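Side-chain contact in glycoside hydrolase family 31 (Trueperella pyogenes, PDB 5I0F), which degrades cycloalternan, probably by a retaining glycosidase mechanism that passes through a covalent glycosyl-enzyme intermediate: residues 502-507 with 511-516. Numbering follows the deposited sequence.
Sequences DLLRSA and PVTFSR. With BGC (beta-D-glucopyranose), chain C; GLC (alpha-D-glucopyranose), chain B.
L504 and R505 of helix 485-506 close on P511 where the chain turns from helix to strand in the TIM barrel, at one of the alpha-to-beta connections of a (beta/alpha)8 fold. The L504 methyl CD1 lies against the backbone past the proline, 3.6 Å from V512 N, while CB of the same leucine faces P511 CA. R505 comes at the proline from another direction: one face of its guanidinium rests on the CB-CG edge of the P511 ring, the two side chains crossing at a slant, with P511 CB under the centre of the group, 3.7 Å from its plane. The arginine reaches there with CG beside the backbone N (chi1 -71°) and a chain extended as far as NE. A salt bridge from R505 NH1 to D502 OD1 (2.9 Å), about one turn earlier in the helix, probably limits the rotation of the flat group. An exposed arginine side chain thus covers part of a buried proline.

L504 also packs on V456 of helix 453-457 and F464 of the neighbouring barrel strand. V512 centres an inverse gamma turn and already bonds by its backbone to F464; T513 and S515 bond to strand 527-529 on the other flank. At the strand's far end the chain enters the sugar pocket with R516, whose NE forms a salt bridge with E470. Its guanidinium meets both sugars at its edge. R516 NH1 donates to GLC O4 at 3.0 Å, nearly straight at 162°. The same NH1 also donates to BGC O2 at 2.9 Å, with a more bent N-H...O angle of 138°.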
# COMPACT_ATOMS: atom_id res chain seq x y z
N ASP A 502 -8.17 10.35 -14.26
CA ASP A 502 -8.27 11.33 -15.36
C ASP A 502 -8.78 10.70 -16.67
O ASP A 502 -9.55 11.34 -17.40
CB ASP A 502 -6.93 12.03 -15.59
CG ASP A 502 -6.56 12.99 -14.48
OD1 ASP A 502 -7.43 13.30 -13.64
OD2 ASP A 502 -5.39 13.44 -14.42
N LEU A 503 -8.35 9.47 -16.98
CA LEU A 503 -8.89 8.75 -18.14
C LEU A 503 -10.41 8.62 -18.04
O LEU A 503 -11.13 8.97 -18.96
CB LEU A 503 -8.24 7.36 -18.31
CG LEU A 503 -8.84 6.47 -19.39
CD1 LEU A 503 -8.71 7.15 -20.76
CD2 LEU A 503 -8.21 5.08 -19.37
N LEU A 504 -10.87 8.15 -16.88
CA LEU A 504 -12.30 7.96 -16.66
C LEU A 504 -13.10 9.26 -16.75
O LEU A 504 -14.11 9.32 -17.45
CB LEU A 504 -12.51 7.29 -15.32
CG LEU A 504 -12.07 5.81 -15.29
CD1 LEU A 504 -11.83 5.36 -13.86
CD2 LEU A 504 -13.08 4.90 -15.95
N ARG A 505 -12.63 10.29 -16.06
CA ARG A 505 -13.22 11.62 -16.15
C ARG A 505 -13.31 12.11 -17.59
O ARG A 505 -14.33 12.66 -17.96
CB ARG A 505 -12.43 12.66 -15.34
CG ARG A 505 -12.53 12.53 -13.83
CD ARG A 505 -11.63 13.57 -13.18
NE ARG A 505 -11.51 13.34 -11.75
CZ ARG A 505 -10.49 12.73 -11.12
NH1 ARG A 505 -9.41 12.27 -11.76
NH2 ARG A 505 -10.56 12.61 -9.79
N SER A 506 -12.24 11.91 -18.38
CA SER A 506 -12.22 12.36 -19.79
C SER A 506 -13.22 11.63 -20.67
O SER A 506 -13.62 12.15 -21.71
CB SER A 506 -10.80 12.26 -20.42
OG SER A 506 -10.45 10.92 -20.73
N ALA A 507 -13.62 10.43 -20.25
CA ALA A 507 -14.57 9.62 -20.96
C ALA A 507 -15.99 9.71 -20.38
O ALA A 507 -16.81 8.84 -20.68
CB ALA A 507 -14.10 8.16 -20.93
N PRO A 511 -14.40 8.70 -11.43
CA PRO A 511 -13.02 8.21 -11.36
C PRO A 511 -12.89 7.06 -10.37
O PRO A 511 -12.25 7.17 -9.32
CB PRO A 511 -12.25 9.45 -10.88
CG PRO A 511 -13.24 10.15 -9.98
CD PRO A 511 -14.56 9.99 -10.71
N VAL A 512 -13.54 5.95 -10.70
CA VAL A 512 -13.56 4.80 -9.84
C VAL A 512 -12.30 3.98 -10.14
O VAL A 512 -12.29 3.11 -11.02
CB VAL A 512 -14.86 4.00 -10.01
CG1 VAL A 512 -14.83 2.77 -9.11
CG2 VAL A 512 -16.07 4.86 -9.66
N THR A 513 -11.22 4.31 -9.43
CA THR A 513 -10.04 3.47 -9.33
C THR A 513 -10.03 2.77 -7.97
O THR A 513 -10.59 3.29 -7.01
CB THR A 513 -8.73 4.26 -9.50
OG1 THR A 513 -8.62 5.29 -8.49
CG2 THR A 513 -8.70 4.88 -10.86
N PHE A 514 -9.39 1.61 -7.90
CA PHE A 514 -9.38 0.78 -6.69
C PHE A 514 -7.92 0.34 -6.53
O PHE A 514 -7.45 -0.51 -7.29
CB PHE A 514 -10.32 -0.41 -6.94
CG PHE A 514 -10.62 -1.29 -5.74
CD1 PHE A 514 -11.11 -0.76 -4.56
CD2 PHE A 514 -10.50 -2.67 -5.84
CE1 PHE A 514 -11.43 -1.59 -3.49
CE2 PHE A 514 -10.84 -3.51 -4.79
CZ PHE A 514 -11.30 -2.98 -3.61
N SER A 515 -7.22 0.94 -5.55
CA SER A 515 -5.76 0.80 -5.36
C SER A 515 -5.43 0.27 -3.98
O SER A 515 -6.25 0.34 -3.10
CB SER A 515 -5.07 2.17 -5.50
OG SER A 515 -5.44 2.80 -6.70
N ARG A 516 -4.23 -0.31 -3.82
CA ARG A 516 -3.72 -0.71 -2.52
C ARG A 516 -2.62 0.22 -2.02
O ARG A 516 -2.42 0.32 -0.82
CB ARG A 516 -3.20 -2.16 -2.50
CG ARG A 516 -1.99 -2.40 -3.41
CD ARG A 516 -1.57 -3.87 -3.49
NE ARG A 516 -0.26 -3.96 -4.13
CZ ARG A 516 0.35 -5.09 -4.50
NH1 ARG A 516 -0.24 -6.27 -4.35
NH2 ARG A 516 1.56 -5.05 -5.02
C2 BGC C . -3.44 -7.77 -5.67
C3 BGC C . -4.37 -8.99 -5.63
C4 BGC C . -4.55 -9.53 -7.04
C5 BGC C . -3.20 -9.84 -7.69
C6 BGC C . -3.41 -10.18 -9.16
C1 BGC C . -2.59 -7.52 -6.94
O2 BGC C . -2.97 -7.22 -4.42
O3 BGC C . -5.63 -8.64 -5.04
O4 BGC C . -5.37 -10.72 -7.03
O5 BGC C . -2.23 -8.76 -7.59
O6 BGC C . -2.20 -10.68 -9.75
C1 GLC B . 1.16 -12.62 -5.22
C2 GLC B . -0.06 -11.77 -4.84
C3 GLC B . 0.02 -10.39 -5.48
C4 GLC B . 1.31 -9.71 -5.06
C5 GLC B . 2.47 -10.61 -5.51
C6 GLC B . 3.84 -10.03 -5.17
O2 GLC B . -1.25 -12.46 -5.23
O3 GLC B . -1.11 -9.61 -5.07
O4 GLC B . 1.40 -8.40 -5.64
O5 GLC B . 2.37 -11.91 -4.91
O6 GLC B . 4.11 -10.08 -3.76